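HNH endonuclease (Geobacter metallireducens, PDB 4H9D) is a zinc-binding HNH nuclease that probably binds nucleic acid and nicks DNA in a manganese-dependent way. Local coordinates at residues 6-10 and 11-15. Numbering follows the deposited sequence.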
ATOM      1  N   VAL A   6     -12.774  17.415   6.699  1.00 64.72           N
ATOM      2  CA  VAL A   6     -13.953  16.887   7.363  1.00 62.47           C
ATOM      3  C   VAL A   6     -13.431  15.761   8.238  1.00 61.52           C
ATOM      4  O   VAL A   6     -12.625  14.953   7.791  1.00 60.50           O
ATOM      5  CB  VAL A   6     -14.956  16.315   6.371  1.00 57.69           C
ATOM      6  CG1 VAL A   6     -16.102  15.678   7.130  1.00 55.27           C
ATOM      7  CG2 VAL A   6     -15.457  17.411   5.456  1.00 58.06           C
ATOM      8  N   GLU A   7     -13.860  15.704   9.486  1.00 69.72           N
ATOM      9  CA  GLU A   7     -13.364  14.650  10.344  1.00 69.68           C
ATOM     10  C   GLU A   7     -14.442  13.632  10.677  1.00 63.65           C
ATOM     11  O   GLU A   7     -15.627  13.962  10.756  1.00 63.32           O
ATOM     12  CB  GLU A   7     -12.797  15.232  11.636  1.00 95.54           C
ATOM     13  CG  GLU A   7     -11.934  14.243  12.398  1.00102.53           C
ATOM     14  CD  GLU A   7     -11.611  14.694  13.808  1.00109.26           C
ATOM     15  OE1 GLU A   7     -12.532  14.685  14.656  1.00108.86           O
ATOM     16  OE2 GLU A   7     -10.437  15.056  14.063  1.00112.62           O
ATOM     17  N   VAL A   8     -14.019  12.386  10.853  1.00 48.31           N
ATOM     18  CA  VAL A   8     -14.929  11.314  11.206  1.00 44.72           C
ATOM     19  C   VAL A   8     -14.363  10.699  12.469  1.00 49.76           C
ATOM     20  O   VAL A   8     -13.317  10.040  12.433  1.00 48.81           O
ATOM     21  CB  VAL A   8     -14.998  10.243  10.102  1.00 55.77           C
ATOM     22  CG1 VAL A   8     -16.106   9.254  10.415  1.00 50.97           C
ATOM     23  CG2 VAL A   8     -15.227  10.903   8.749  1.00 55.87           C
ATOM     24  N   SER A   9     -15.041  10.926  13.586  1.00 68.96           N
ATOM     25  CA  SER A   9     -14.587  10.403  14.866  1.00 72.05           C
ATOM     26  C   SER A   9     -14.572   8.880  14.903  1.00 73.95           C
ATOM     27  O   SER A   9     -15.249   8.226  14.108  1.00 74.35           O
ATOM     28  CB  SER A   9     -15.472  10.941  15.990  1.00 58.85           C
ATOM     29  OG  SER A   9     -16.844  10.834  15.665  1.00 56.73           O
ATOM     30  N   GLU A  10     -13.786   8.318  15.823  1.00 72.45           N
ATOM     31  CA  GLU A  10     -13.705   6.871  15.964  1.00 77.85           C
ATOM     32  C   GLU A  10     -14.968   6.355  16.629  1.00 79.98           C
ATOM     33  O   GLU A  10     -15.203   5.151  16.686  1.00 80.79           O
ATOM     34  CB  GLU A  10     -12.479   6.467  16.776  1.00133.19           C
ATOM     35  CG  GLU A  10     -11.176   6.747  16.057  1.00143.86           C
ATOM     36  CD  GLU A  10     -10.039   5.881  16.558  1.00152.18           C
ATOM     37  OE1 GLU A  10      -9.744   5.924  17.774  1.00156.54           O
ATOM     38  OE2 GLU A  10      -9.440   5.156  15.733  1.00151.83           O
ATOM     39  N   GLN A  11     -15.776   7.278  17.139  1.00 57.28           N
ATOM     40  CA  GLN A  11     -17.042   6.923  17.764  1.00 59.96           C
ATOM     41  C   GLN A  11     -17.986   6.681  16.572  1.00 57.61           C
ATOM     42  O   GLN A  11     -18.743   5.702  16.532  1.00 53.56           O
ATOM     43  CB  GLN A  11     -17.546   8.093  18.621  1.00 88.71           C
ATOM     44  CG  GLN A  11     -17.880   9.327  17.778  1.00 97.17           C
ATOM     45  CD  GLN A  11     -17.938  10.629  18.565  1.00107.74           C
ATOM     46  OE1 GLN A  11     -16.977  11.004  19.243  1.00108.52           O
ATOM     47  NE2 GLN A  11     -19.064  11.335  18.461  1.00112.58           N
ATOM     48  N   GLU A  12     -17.911   7.581  15.592  1.00 68.67           N
ATOM     49  CA  GLU A  12     -18.732   7.490  14.392  1.00 61.14           C
ATOM     50  C   GLU A  12     -18.356   6.260  13.569  1.00 52.46           C
ATOM     51  O   GLU A  12     -19.227   5.581  13.039  1.00 53.29           O
ATOM     52  CB  GLU A  12     -18.567   8.749  13.526  1.00 70.05           C
ATOM     53  CG  GLU A  12     -19.249  10.021  14.067  1.00 76.47           C
ATOM     54  CD  GLU A  12     -18.788  11.309  13.353  1.00 82.78           C
ATOM     55  OE1 GLU A  12     -17.622  11.729  13.552  1.00 81.32           O
ATOM     56  OE2 GLU A  12     -19.591  11.899  12.591  1.00 85.67           O
ATOM     57  N   VAL A  13     -17.065   5.966  13.469  1.00 45.88           N
ATOM     58  CA  VAL A  13     -16.635   4.818  12.678  1.00 48.31           C
ATOM     59  C   VAL A  13     -17.138   3.508  13.261  1.00 57.77           C
ATOM     60  O   VAL A  13     -17.603   2.638  12.524  1.00 59.83           O
ATOM     61  CB  VAL A  13     -15.090   4.751  12.525  1.00 40.13           C
ATOM     62  CG1 VAL A  13     -14.687   3.425  11.880  1.00 33.48           C
ATOM     63  CG2 VAL A  13     -14.594   5.916  11.654  1.00 41.00           C
ATOM     64  N   LYS A  14     -17.045   3.363  14.579  1.00 65.53           N
ATOM     65  CA  LYS A  14     -17.517   2.147  15.223  1.00 61.98           C
ATOM     66  C   LYS A  14     -19.009   2.058  15.015  1.00 57.13           C
ATOM     67  O   LYS A  14     -19.532   1.036  14.581  1.00 55.76           O
ATOM     68  CB  LYS A  14     -17.241   2.175  16.718  1.00 67.89           C
ATOM     69  CG  LYS A  14     -15.892   1.626  17.145  1.00 75.92           C
ATOM     70  CD  LYS A  14     -15.855   1.491  18.664  1.00 81.98           C
ATOM     71  CE  LYS A  14     -17.074   0.700  19.163  1.00 85.62           C
ATOM     72  NZ  LYS A  14     -17.166   0.619  20.652  1.00 89.08           N
ATOM     73  N   ARG A  15     -19.686   3.152  15.335  1.00 57.92           N
ATOM     74  CA  ARG A  15     -21.131   3.240  15.209  1.00 58.60           C
ATOM     75  C   ARG A  15     -21.600   2.686  13.875  1.00 61.31           C
ATOM     76  O   ARG A  15     -22.603   1.977  13.811  1.00 63.93           O
ATOM     77  CB  ARG A  15     -21.575   4.697  15.350  1.00 65.90           C
ATOM     78  CG  ARG A  15     -23.063   4.912  15.176  1.00 66.65           C
ATOM     79  CD  ARG A  15     -23.844   4.100  16.179  1.00 76.39           C
ATOM     80  NE  ARG A  15     -25.278   4.138  15.906  1.00 80.23           N
ATOM     81  CZ  ARG A  15     -26.185   3.414  16.556  1.00 85.35           C
ATOM     82  NH1 ARG A  15     -25.816   2.583  17.529  1.00 89.61           N
ATOM     83  NH2 ARG A  15     -27.467   3.526  16.233  1.00 87.65           N
TER
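Ser9 and Glu12 face each other across the first turn of helix 10-24 and form a capping box, with Ser9 at the N-cap. The firm half of the box is the bond from Ser9 N to Glu12 OE1, 2.7 Å long and bent to 155° at the hydrogen. The amide reaches this oxygen on its anti side, 28° out of the carboxylate plane. Glu12 gets there because CG lies beside its own backbone N (chi1 -73°) and the chain then runs out extended, back past the start of the helix. The reciprocal bond, from Glu12 N to Ser9 OG, is weak at 3.4 Å, and the hydroxyl oxygen is less surely placed in the model.

Backbone bonds carry the turn onward. Val13 N donates to Ser9 O at 3.0 Å, and Lys14 N makes a weaker bond to Glu10 O at 3.3 Å. The CB and CG of Lys14 lie alongside that same carbonyl oxygen, both 3.6 Å from Glu10 O.

Apolar contact is modest. Val8 CG1, anti to its backbone N, meets Val13 CG2 at 3.9 Å, the two side chains crossing at about a right angle. The same methyl lies 4.0 Å from Glu12 CB, while Val13 CG2 also sits against Ser9 O. This valine pair joins the residue before the N-cap to the fourth residue after it, as in a hydrophobic staple.

The loop thus enters the helix through a capping box with the valine contact beside it, at the surface and away from the zinc site. A carboxylate at the amino end of a helix would probably be stabilised in its charged form by the helix dipole, and the Ser9 amide that it accepts from helps to fix its position.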